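Local coordinates for protein CSE3 (Thermus thermophilus, PDB 2Y8Y) that cleaves CRISPR repeat RNA as a Cas6-family endoribonuclease of bacterial antiviral defence and stays bound to the processed crRNA, at residues N106-L111 with V200-A205; R117-T122 with Q174-L179; A128-R133 with P148-L153. All coordinates share one frame; numbering follows the deposited sequence.

The three contacts illustrate how a ferredoxin-like fold turns ordinary packing into an RNA-binding surface. Contacts 1 and 2 lie about 8 Å apart between centres, and contact 3 is about 14 Å from each. All three reach the same antiparallel sheet: strand 98-110 pairs with both 117-119 and 173-186, and 173-186 pairs in turn with 150-160. Along the chain the first segments come in order, 106-111, 117-122 and 128-133, and their partners follow in reverse, 148-153, 174-179 and 200-205, so contact 3 is enclosed by contact 2 and contact 2 by contact 1. Each contributes basic side chains that bind phosphates or a base of the RNA, chain B.

Contact 1 (N106-L111 with V200-A205). With nucleotides of chain B.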
# COMPACT_ATOMS: atom_id res chain seq x y z
N ASN A 106 7.22 4.39 -2.53
CA ASN A 106 8.57 4.95 -2.39
C ASN A 106 9.35 4.62 -3.66
O ASN A 106 10.11 3.65 -3.68
CB ASN A 106 9.23 4.35 -1.15
CG ASN A 106 10.68 4.77 -0.96
OD1 ASN A 106 11.55 3.92 -0.74
ND2 ASN A 106 10.95 6.07 -1.00
N PRO A 107 9.15 5.40 -4.73
CA PRO A 107 9.86 5.10 -5.98
C PRO A 107 11.36 5.15 -5.73
O PRO A 107 11.86 6.13 -5.17
CB PRO A 107 9.40 6.21 -6.94
CG PRO A 107 8.05 6.67 -6.37
CD PRO A 107 8.25 6.56 -4.88
N ALA A 108 12.08 4.11 -6.15
CA ALA A 108 13.47 3.94 -5.77
C ALA A 108 14.23 3.14 -6.81
O ALA A 108 13.64 2.53 -7.70
CB ALA A 108 13.56 3.24 -4.40
N LYS A 109 15.55 3.19 -6.70
CA LYS A 109 16.44 2.34 -7.47
C LYS A 109 17.59 1.93 -6.57
O LYS A 109 17.88 2.60 -5.58
CB LYS A 109 16.99 3.09 -8.69
CG LYS A 109 17.93 4.23 -8.30
CD LYS A 109 18.28 5.14 -9.46
CE LYS A 109 19.17 4.47 -10.47
NZ LYS A 109 19.68 5.49 -11.45
N ARG A 110 18.25 0.83 -6.90
CA ARG A 110 19.49 0.49 -6.22
C ARG A 110 20.64 0.96 -7.10
O ARG A 110 20.76 0.56 -8.26
CB ARG A 110 19.60 -1.01 -5.94
CG ARG A 110 20.78 -1.34 -5.00
CD ARG A 110 20.83 -2.82 -4.59
NE ARG A 110 19.62 -3.26 -3.92
CZ ARG A 110 19.32 -2.99 -2.65
NH1 ARG A 110 20.15 -2.28 -1.90
NH2 ARG A 110 18.17 -3.42 -2.14
N LEU A 111 21.46 1.86 -6.58
CA LEU A 111 22.60 2.36 -7.33
C LEU A 111 23.60 1.25 -7.62
O LEU A 111 24.03 0.54 -6.71
CB LEU A 111 23.30 3.49 -6.57
CG LEU A 111 22.46 4.74 -6.33
CD1 LEU A 111 23.18 5.68 -5.38
CD2 LEU A 111 22.15 5.44 -7.64
N VAL A 200 3.56 -2.97 -3.98
CA VAL A 200 4.46 -2.39 -4.98
C VAL A 200 5.52 -1.47 -4.37
O VAL A 200 5.22 -0.34 -3.94
CB VAL A 200 3.66 -1.61 -6.03
CG1 VAL A 200 4.60 -1.05 -7.10
CG2 VAL A 200 2.62 -2.52 -6.68
N GLY A 201 6.77 -1.93 -4.37
CA GLY A 201 7.89 -1.08 -3.97
C GLY A 201 8.23 -1.16 -2.49
O GLY A 201 7.54 -1.83 -1.71
N PRO A 202 9.30 -0.48 -2.08
CA PRO A 202 9.79 -0.54 -0.71
C PRO A 202 8.89 0.21 0.28
O PRO A 202 7.95 0.90 -0.11
CB PRO A 202 11.19 0.08 -0.79
CG PRO A 202 11.26 0.80 -2.09
CD PRO A 202 10.13 0.36 -2.97
N GLY A 203 9.19 0.05 1.57
CA GLY A 203 8.42 0.72 2.61
C GLY A 203 7.13 0.04 3.00
O GLY A 203 6.25 0.68 3.59
N LYS A 204 6.98 -1.25 2.68
CA LYS A 204 5.74 -1.96 2.99
C LYS A 204 5.46 -2.02 4.49
O LYS A 204 4.29 -2.09 4.91
CB LYS A 204 5.75 -3.37 2.38
CG LYS A 204 5.69 -3.35 0.87
CD LYS A 204 5.71 -4.76 0.32
CE LYS A 204 5.82 -4.80 -1.19
NZ LYS A 204 7.21 -4.55 -1.70
N ALA A 205 6.50 -1.98 5.30
CA ALA A 205 6.33 -1.98 6.76
C ALA A 205 6.19 -0.56 7.31
O ALA A 205 6.35 -0.33 8.52
CB ALA A 205 7.48 -2.71 7.43
P G B 12 22.42 2.93 -12.02
OP1 G B 12 21.37 3.84 -12.56
OP2 G B 12 22.94 3.18 -10.66
O5' G B 12 21.94 1.43 -12.15
C5' G B 12 20.89 0.93 -11.35
C4' G B 12 20.48 -0.43 -11.81
O4' G B 12 21.55 -1.38 -11.58
C3' G B 12 19.30 -1.05 -11.09
O3' G B 12 18.07 -0.53 -11.52
C2' G B 12 19.49 -2.53 -11.41
O2' G B 12 19.11 -2.79 -12.75
C1' G B 12 21.00 -2.65 -11.31
N9 G B 12 21.44 -3.07 -9.97
C8 G B 12 21.99 -2.31 -8.98
N7 G B 12 22.30 -3.01 -7.92
C5 G B 12 21.94 -4.31 -8.27
C6 G B 12 22.04 -5.51 -7.54
O6 G B 12 22.49 -5.68 -6.40
N1 G B 12 21.54 -6.59 -8.28
C2 G B 12 21.03 -6.53 -9.56
N2 G B 12 20.61 -7.69 -10.12
N3 G B 12 20.94 -5.41 -10.25
C4 G B 12 21.41 -4.36 -9.53
P U B 13 16.77 -0.63 -10.60
OP1 U B 13 15.74 0.23 -11.23
OP2 U B 13 17.16 -0.37 -9.21
O5' U B 13 16.35 -2.16 -10.72
C5' U B 13 15.81 -2.69 -11.91
C4' U B 13 15.54 -4.16 -11.75
O4' U B 13 16.79 -4.87 -11.52
C3' U B 13 14.72 -4.55 -10.54
O3' U B 13 13.34 -4.30 -10.70
C2' U B 13 15.07 -6.03 -10.39
O2' U B 13 14.48 -6.79 -11.43
C1' U B 13 16.57 -5.96 -10.64
N1 U B 13 17.30 -5.72 -9.38
C2 U B 13 17.58 -6.82 -8.61
O2 U B 13 17.28 -7.95 -8.94
N3 U B 13 18.24 -6.59 -7.43
C4 U B 13 18.62 -5.34 -6.95
O4 U B 13 19.19 -5.29 -5.87
C5 U B 13 18.26 -4.23 -7.79
C6 U B 13 17.63 -4.44 -8.95
P G B 16 8.49 -7.69 0.31
OP1 G B 16 7.10 -8.09 0.64
OP2 G B 16 8.74 -6.34 -0.27
O5' G B 16 9.43 -7.88 1.57
C5' G B 16 9.40 -9.08 2.33
C4' G B 16 10.41 -9.03 3.45
O4' G B 16 11.74 -8.82 2.92
C3' G B 16 10.25 -7.91 4.47
O3' G B 16 9.22 -8.15 5.40
C2' G B 16 11.64 -7.85 5.09
O2' G B 16 11.83 -8.94 5.98
C1' G B 16 12.51 -8.08 3.86
N9 G B 16 12.91 -6.80 3.25
C8 G B 16 12.40 -6.19 2.13
N7 G B 16 12.97 -5.04 1.89
C5 G B 16 13.90 -4.88 2.92
C6 G B 16 14.81 -3.83 3.18
O6 G B 16 15.00 -2.78 2.55
N1 G B 16 15.56 -4.08 4.32
C2 G B 16 15.46 -5.21 5.10
N2 G B 16 16.28 -5.28 6.17
N3 G B 16 14.61 -6.20 4.86
C4 G B 16 13.87 -5.97 3.76
O HOH W 1 6.53 1.62 -2.40
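Asn106 and Pro202 form the close-packed centre of this contact, where strand 98-110 of a ferredoxin-like domain meets the glycine-rich loop characteristic of Cas6 and related RAMP proteins. The two side chains lie roughly perpendicular, with Asn106 OD1 3.4 Å from Pro202 CG, while the carbonyl oxygen of Asn106 rests against Pro202 CD. The other end of the asparagine amide, ND2, is held by the carbonyl of Gln176 on strand 173-186. Beside this pair a water replaces direct backbone bonding: it accepts from Asn106 N at 2.9 Å and donates to Val200 O and Pro202 O.

Packing thins at Ala108, whose CB stays 4.1 Å from Pro202 CG. Beyond it the strand turns to RNA instead of the loop. Arg110 N binds U13 OP2 of chain B at 2.8 Å and 162°, Arg110 NE reaches the same nucleotide's O4, and Lys109 NZ meets G12 OP1 of chain B. The loop has its own grip: Lys204, bent at its last torsion (chi4 78°), sets NZ 2.7 Å from Gly201 O, well above that carbonyl's plane, and 2.8 Å from G16 OP2 of chain B.

Contact 2 (R117-T122 with Q174-L179). With nucleotides of chain B.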
# COMPACT_ATOMS: atom_id res chain seq x y z
N ARG A 117 19.95 1.40 -1.95
CA ARG A 117 18.66 1.79 -2.51
C ARG A 117 18.36 3.24 -2.11
O ARG A 117 18.42 3.60 -0.93
CB ARG A 117 17.54 0.86 -2.06
CG ARG A 117 16.26 1.00 -2.86
CD ARG A 117 15.24 -0.04 -2.41
NE ARG A 117 14.78 0.29 -1.06
CZ ARG A 117 14.79 -0.56 -0.04
NH1 ARG A 117 15.23 -1.81 -0.21
NH2 ARG A 117 14.36 -0.15 1.15
N VAL A 118 18.06 4.06 -3.11
CA VAL A 118 17.81 5.48 -2.89
C VAL A 118 16.53 5.90 -3.57
O VAL A 118 16.09 5.27 -4.53
CB VAL A 118 18.97 6.34 -3.42
CG1 VAL A 118 20.27 5.98 -2.72
CG2 VAL A 118 19.12 6.21 -4.96
N ALA A 119 15.93 6.98 -3.09
CA ALA A 119 14.70 7.46 -3.71
C ALA A 119 14.99 8.11 -5.06
O ALA A 119 16.03 8.74 -5.27
CB ALA A 119 13.99 8.45 -2.79
N LEU A 120 14.05 7.96 -5.99
CA LEU A 120 14.13 8.67 -7.24
C LEU A 120 13.79 10.13 -6.99
O LEU A 120 12.94 10.43 -6.15
CB LEU A 120 13.16 8.07 -8.25
CG LEU A 120 13.49 6.62 -8.59
CD1 LEU A 120 12.43 6.03 -9.54
CD2 LEU A 120 14.86 6.52 -9.23
N LYS A 121 14.45 11.01 -7.72
CA LYS A 121 14.39 12.43 -7.43
C LYS A 121 13.28 13.21 -8.12
O LYS A 121 12.63 14.04 -7.50
CB LYS A 121 15.74 13.08 -7.74
CG LYS A 121 16.88 12.48 -6.93
CD LYS A 121 18.15 13.29 -7.06
CE LYS A 121 19.24 12.73 -6.15
NZ LYS A 121 20.48 13.55 -6.22
N THR A 122 13.08 12.96 -9.41
CA THR A 122 12.20 13.82 -10.21
C THR A 122 10.81 13.23 -10.46
O THR A 122 10.61 12.03 -10.45
CB THR A 122 12.82 14.17 -11.57
OG1 THR A 122 12.80 13.01 -12.42
CG2 THR A 122 14.25 14.71 -11.40
N GLN A 174 14.17 9.53 6.92
CA GLN A 174 13.11 10.11 6.10
C GLN A 174 12.89 9.27 4.86
O GLN A 174 13.82 8.97 4.12
CB GLN A 174 13.46 11.54 5.72
CG GLN A 174 13.46 12.48 6.91
CD GLN A 174 14.39 13.66 6.71
OE1 GLN A 174 15.41 13.55 6.03
NE2 GLN A 174 14.04 14.79 7.31
N VAL A 175 11.64 8.87 4.65
CA VAL A 175 11.29 8.00 3.53
C VAL A 175 10.35 8.76 2.62
O VAL A 175 9.28 9.19 3.04
CB VAL A 175 10.61 6.72 4.03
CG1 VAL A 175 10.21 5.83 2.86
CG2 VAL A 175 11.52 5.99 5.00
N GLN A 176 10.75 8.94 1.37
CA GLN A 176 9.92 9.67 0.42
C GLN A 176 8.65 8.89 0.09
O GLN A 176 8.69 7.71 -0.28
CB GLN A 176 10.71 10.02 -0.85
CG GLN A 176 9.91 10.90 -1.76
CD GLN A 176 10.71 11.56 -2.84
OE1 GLN A 176 11.89 11.25 -3.06
NE2 GLN A 176 10.09 12.51 -3.51
N ALA A 177 7.51 9.57 0.22
CA ALA A 177 6.22 8.94 0.01
C ALA A 177 5.48 9.70 -1.08
O ALA A 177 5.15 10.88 -0.92
CB ALA A 177 5.42 8.95 1.30
N VAL A 178 5.23 9.02 -2.19
CA VAL A 178 4.61 9.61 -3.36
C VAL A 178 3.24 8.96 -3.54
O VAL A 178 3.15 7.73 -3.69
CB VAL A 178 5.47 9.36 -4.60
CG1 VAL A 178 4.84 9.98 -5.83
CG2 VAL A 178 6.86 9.92 -4.40
N LEU A 179 2.19 9.77 -3.49
CA LEU A 179 0.82 9.28 -3.63
C LEU A 179 0.35 9.43 -5.07
O LEU A 179 0.13 10.55 -5.55
CB LEU A 179 -0.11 10.05 -2.68
CG LEU A 179 -1.58 9.61 -2.71
CD1 LEU A 179 -1.72 8.15 -2.28
CD2 LEU A 179 -2.37 10.51 -1.78
O5' U B 1 23.14 6.18 -1.41
C5' U B 1 24.12 6.99 -0.76
C4' U B 1 23.53 7.71 0.42
O4' U B 1 23.28 9.08 0.05
C3' U B 1 22.21 7.13 0.92
O3' U B 1 22.23 7.03 2.34
C2' U B 1 21.13 8.11 0.47
O2' U B 1 20.24 8.52 1.49
C1' U B 1 21.89 9.31 -0.12
N1 U B 1 21.66 9.48 -1.57
C2 U B 1 20.36 9.53 -2.01
O2 U B 1 19.38 9.50 -1.27
N3 U B 1 20.23 9.66 -3.38
C4 U B 1 21.23 9.71 -4.32
O4 U B 1 20.93 9.82 -5.50
C5 U B 1 22.55 9.62 -3.78
C6 U B 1 22.71 9.50 -2.45
P G B 16 8.49 -7.69 0.31
OP1 G B 16 7.10 -8.09 0.64
OP2 G B 16 8.74 -6.34 -0.27
O5' G B 16 9.43 -7.88 1.57
C5' G B 16 9.40 -9.08 2.33
C4' G B 16 10.41 -9.03 3.45
O4' G B 16 11.74 -8.82 2.92
C3' G B 16 10.25 -7.91 4.47
O3' G B 16 9.22 -8.15 5.40
C2' G B 16 11.64 -7.85 5.09
O2' G B 16 11.83 -8.94 5.98
C1' G B 16 12.51 -8.08 3.86
N9 G B 16 12.91 -6.80 3.25
C8 G B 16 12.40 -6.19 2.13
N7 G B 16 12.97 -5.04 1.89
C5 G B 16 13.90 -4.88 2.92
C6 G B 16 14.81 -3.83 3.18
O6 G B 16 15.00 -2.78 2.55
N1 G B 16 15.56 -4.08 4.32
C2 G B 16 15.46 -5.21 5.10
N2 G B 16 16.28 -5.28 6.17
N3 G B 16 14.61 -6.20 4.86
C4 G B 16 13.87 -5.97 3.76
P C B 3 23.64 1.58 5.40
OP1 C B 3 25.12 1.45 5.54
OP2 C B 3 23.07 1.76 4.04
O5' C B 3 22.92 0.37 6.13
C5' C B 3 23.23 0.04 7.47
C4' C B 3 22.37 -1.10 7.96
O4' C B 3 20.97 -0.72 7.96
C3' C B 3 22.39 -2.37 7.12
O3' C B 3 23.54 -3.16 7.34
C2' C B 3 21.09 -3.05 7.53
O2' C B 3 21.22 -3.65 8.81
C1' C B 3 20.17 -1.84 7.66
N1 C B 3 19.43 -1.57 6.41
C2 C B 3 18.34 -2.38 6.10
O2 C B 3 18.02 -3.30 6.87
N3 C B 3 17.65 -2.13 4.96
C4 C B 3 18.02 -1.13 4.15
N4 C B 3 17.30 -0.93 3.04
C5 C B 3 19.13 -0.30 4.46
C6 C B 3 19.81 -0.55 5.58
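Ala119 and Gln176 supply the apolar part of this contact, in which two strands on the same antiparallel sheet meet through side chains. Strands 117-119 and 173-186 both pair with strand 98-110, yet their own closest alpha carbons, those of Ala119 and Gln176, are 6.7 Å apart. The methyl of Ala119 lies 4.1 Å from Gln176 CB. With CG anti to the backbone N (chi1 -174°) and the rest of the chain extended, Gln176 carries its amide past Ala119 to the neighbourhood of the Leu120 carbonyl.

Backbone and capping bonds fix the first segment. Val118 and Leu120 bond to Lys109 and Pro107 of strand 98-110, and the chain then turns into helix 123-136, where Thr122 is the N-cap residue. Its hydroxyl caps a helix nitrogen while Glu125 accepts from Thr122 N, in the manner of a capping box.

The remaining interactions are with the RNA, chain B. Val118 packs over the base of U1, its CB 3.6 Å from U1 N3, and Lys121 CE approaches the O4 of that base at 3.4 Å. Arg117 presents the edge of its guanidinium to G16, where NH1 at 2.9 Å and NH2 at 3.0 Å both donate to O6. G16 also faces C3 edge to edge, in an arrangement consistent with base pairing. Because O6 lies on the major-groove edge and accepts two donors from one flat group, the fork suits a paired guanine and probably helps the protein recognise it.

Contact 3 (A128-R133 with P148-L153); sequences AWLERR and PWVQIL. With nucleotides of chain B.
Leu130 and Val150 face each other with alpha carbons 9.3 Å apart, and Glu131 and Pro148 at 8.9 Å, a spacing at which helix 123-136 and the segment 148-153 meet through side chains rather than backbone. The apolar pair is a single methyl contact: Leu130 CD2 reaches Val150 CG2 at 3.7 Å as the two side chains pass alongside, pointing opposite ways. Leu130 also packs on Leu103 and Phe180, so the pair belongs to the layer between helix and sheet. The next residue, Glu131, runs across the ring of Pro148, with OE2 3.6 Å from Pro148 CB and equally close to CG.

The next two helix residues serve the RNA, chain B. Arg132 NH1 donates to G14 OP1 at 2.8 Å and 164°, in the plane of the guanidinium, and NH2 adds a weak bond to the same oxygen. Arg133, folded back at its second and third torsions (-57° and -59°), lays its CG over the centre of the Trp129 ring and turns one guanidinium face to G14 OP1, while NH2 at its edge bonds G15 OP2 at 2.8 Å. Glu136 holds Arg133 NE in a salt bridge.

One helix thus divides its chemistry: hydrocarbon, with a carboxylate against a proline, toward the strand, and two arginines toward the G14 and G15 phosphates, G14 being approached by both, whose negative charge they would be expected to offset.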
# COMPACT_ATOMS: atom_id res chain seq x y z
N ALA A 128 7.82 7.25 -14.40
CA ALA A 128 8.41 6.15 -15.16
C ALA A 128 8.54 4.90 -14.31
O ALA A 128 8.32 3.77 -14.78
CB ALA A 128 9.77 6.57 -15.73
N TRP A 129 8.91 5.09 -13.05
CA TRP A 129 9.01 3.98 -12.11
C TRP A 129 7.64 3.31 -11.98
O TRP A 129 7.53 2.08 -12.08
CB TRP A 129 9.50 4.49 -10.75
CG TRP A 129 9.59 3.43 -9.67
CD1 TRP A 129 10.66 2.63 -9.42
CD2 TRP A 129 8.59 3.09 -8.70
NE1 TRP A 129 10.40 1.81 -8.35
CE2 TRP A 129 9.14 2.07 -7.88
CE3 TRP A 129 7.29 3.53 -8.44
CZ2 TRP A 129 8.43 1.48 -6.83
CZ3 TRP A 129 6.58 2.94 -7.38
CH2 TRP A 129 7.16 1.93 -6.59
N LEU A 130 6.60 4.09 -11.74
CA LEU A 130 5.25 3.53 -11.60
C LEU A 130 4.89 2.74 -12.86
O LEU A 130 4.38 1.62 -12.77
CB LEU A 130 4.23 4.63 -11.38
CG LEU A 130 2.78 4.14 -11.31
CD1 LEU A 130 2.53 3.31 -10.04
CD2 LEU A 130 1.91 5.35 -11.35
N GLU A 131 5.16 3.31 -14.03
CA GLU A 131 4.82 2.62 -15.28
C GLU A 131 5.53 1.28 -15.38
O GLU A 131 4.93 0.26 -15.77
CB GLU A 131 5.15 3.48 -16.50
CG GLU A 131 4.23 4.67 -16.63
CD GLU A 131 4.71 5.69 -17.65
OE1 GLU A 131 5.92 5.69 -17.96
OE2 GLU A 131 3.87 6.50 -18.11
N ARG A 132 6.82 1.26 -15.05
CA ARG A 132 7.59 0.03 -15.12
C ARG A 132 7.09 -1.00 -14.10
O ARG A 132 6.95 -2.18 -14.43
CB ARG A 132 9.08 0.32 -14.88
CG ARG A 132 9.98 -0.89 -15.06
CD ARG A 132 11.45 -0.58 -14.78
NE ARG A 132 11.68 -0.13 -13.40
CZ ARG A 132 11.64 -0.93 -12.34
NH1 ARG A 132 11.39 -2.22 -12.47
NH2 ARG A 132 11.86 -0.43 -11.13
N ARG A 133 6.84 -0.57 -12.87
CA ARG A 133 6.34 -1.49 -11.85
C ARG A 133 5.01 -2.09 -12.27
O ARG A 133 4.78 -3.30 -12.10
CB ARG A 133 6.16 -0.80 -10.49
CG ARG A 133 7.44 -0.29 -9.80
CD ARG A 133 8.48 -1.37 -9.57
NE ARG A 133 8.02 -2.49 -8.75
CZ ARG A 133 8.65 -2.92 -7.65
NH1 ARG A 133 9.75 -2.31 -7.22
NH2 ARG A 133 8.17 -3.95 -6.98
N PRO A 148 0.14 9.97 -19.72
CA PRO A 148 -0.42 8.83 -18.98
C PRO A 148 -1.48 9.30 -18.00
O PRO A 148 -1.42 10.44 -17.51
CB PRO A 148 0.79 8.26 -18.25
CG PRO A 148 1.74 9.38 -18.14
CD PRO A 148 1.55 10.20 -19.39
N TRP A 149 -2.44 8.43 -17.72
CA TRP A 149 -3.52 8.75 -16.81
C TRP A 149 -3.09 8.52 -15.37
O TRP A 149 -3.51 7.55 -14.72
CB TRP A 149 -4.75 7.91 -17.15
CG TRP A 149 -6.00 8.50 -16.62
CD1 TRP A 149 -6.18 9.07 -15.40
CD2 TRP A 149 -7.24 8.60 -17.31
NE1 TRP A 149 -7.48 9.51 -15.27
CE2 TRP A 149 -8.15 9.24 -16.43
CE3 TRP A 149 -7.69 8.21 -18.57
CZ2 TRP A 149 -9.47 9.49 -16.79
CZ3 TRP A 149 -9.00 8.46 -18.92
CH2 TRP A 149 -9.88 9.10 -18.03
N VAL A 150 -2.23 9.40 -14.88
CA VAL A 150 -1.78 9.33 -13.50
C VAL A 150 -1.51 10.73 -12.98
O VAL A 150 -1.04 11.60 -13.72
CB VAL A 150 -0.53 8.46 -13.32
CG1 VAL A 150 0.67 9.06 -14.05
CG2 VAL A 150 -0.25 8.26 -11.83
N GLN A 151 -1.84 10.94 -11.71
CA GLN A 151 -1.54 12.18 -11.01
C GLN A 151 -0.70 11.85 -9.80
O GLN A 151 -0.89 10.79 -9.17
CB GLN A 151 -2.81 12.84 -10.46
CG GLN A 151 -4.02 12.93 -11.35
CD GLN A 151 -5.29 13.20 -10.54
OE1 GLN A 151 -5.98 12.27 -10.13
NE2 GLN A 151 -5.57 14.48 -10.29
N ILE A 152 0.20 12.77 -9.43
CA ILE A 152 0.82 12.72 -8.12
C ILE A 152 0.06 13.69 -7.22
O ILE A 152 0.10 14.89 -7.42
CB ILE A 152 2.32 13.05 -8.18
CG1 ILE A 152 3.06 11.97 -8.97
CG2 ILE A 152 2.89 13.10 -6.77
CD1 ILE A 152 4.52 12.29 -9.25
N LEU A 153 -0.65 13.13 -6.25
CA LEU A 153 -1.50 13.92 -5.35
C LEU A 153 -0.73 14.52 -4.19
O LEU A 153 -1.14 15.54 -3.63
CB LEU A 153 -2.61 13.05 -4.78
CG LEU A 153 -3.58 12.37 -5.75
CD1 LEU A 153 -4.64 11.62 -4.96
CD2 LEU A 153 -4.20 13.39 -6.67
P G B 14 12.45 -3.86 -9.44
OP1 G B 14 11.14 -3.47 -9.98
OP2 G B 14 13.22 -2.86 -8.65
O5' G B 14 12.34 -5.19 -8.60
C5' G B 14 11.70 -6.33 -9.15
C4' G B 14 11.94 -7.55 -8.31
O4' G B 14 13.35 -7.87 -8.27
C3' G B 14 11.57 -7.44 -6.85
O3' G B 14 10.18 -7.50 -6.62
C2' G B 14 12.35 -8.59 -6.25
O2' G B 14 11.74 -9.84 -6.59
C1' G B 14 13.66 -8.46 -7.02
N9 G B 14 14.59 -7.57 -6.30
C8 G B 14 14.85 -6.23 -6.51
N7 G B 14 15.67 -5.75 -5.61
C5 G B 14 15.92 -6.81 -4.75
C6 G B 14 16.73 -6.89 -3.58
O6 G B 14 17.40 -6.00 -3.05
N1 G B 14 16.69 -8.16 -3.01
C2 G B 14 15.96 -9.23 -3.51
N2 G B 14 16.05 -10.38 -2.83
N3 G B 14 15.22 -9.17 -4.60
C4 G B 14 15.24 -7.94 -5.16
P G B 15 9.52 -6.72 -5.39
OP1 G B 15 8.05 -6.92 -5.49
OP2 G B 15 10.04 -5.33 -5.39
O5' G B 15 10.09 -7.48 -4.12
C5' G B 15 9.67 -8.80 -3.83
C4' G B 15 10.42 -9.37 -2.66
O4' G B 15 11.86 -9.34 -2.90
C3' G B 15 10.30 -8.63 -1.35
O3' G B 15 9.04 -8.79 -0.73
C2' G B 15 11.45 -9.23 -0.57
O2' G B 15 11.17 -10.57 -0.22
C1' G B 15 12.53 -9.24 -1.66
N9 G B 15 13.30 -7.98 -1.62
C8 G B 15 13.20 -6.87 -2.42
N7 G B 15 13.99 -5.90 -2.03
C5 G B 15 14.62 -6.40 -0.90
C6 G B 15 15.58 -5.81 -0.05
O6 G B 15 16.08 -4.70 -0.12
N1 G B 15 15.95 -6.67 0.99
C2 G B 15 15.44 -7.93 1.18
N2 G B 15 15.92 -8.61 2.24
N3 G B 15 14.56 -8.50 0.39
C4 G B 15 14.19 -7.67 -0.63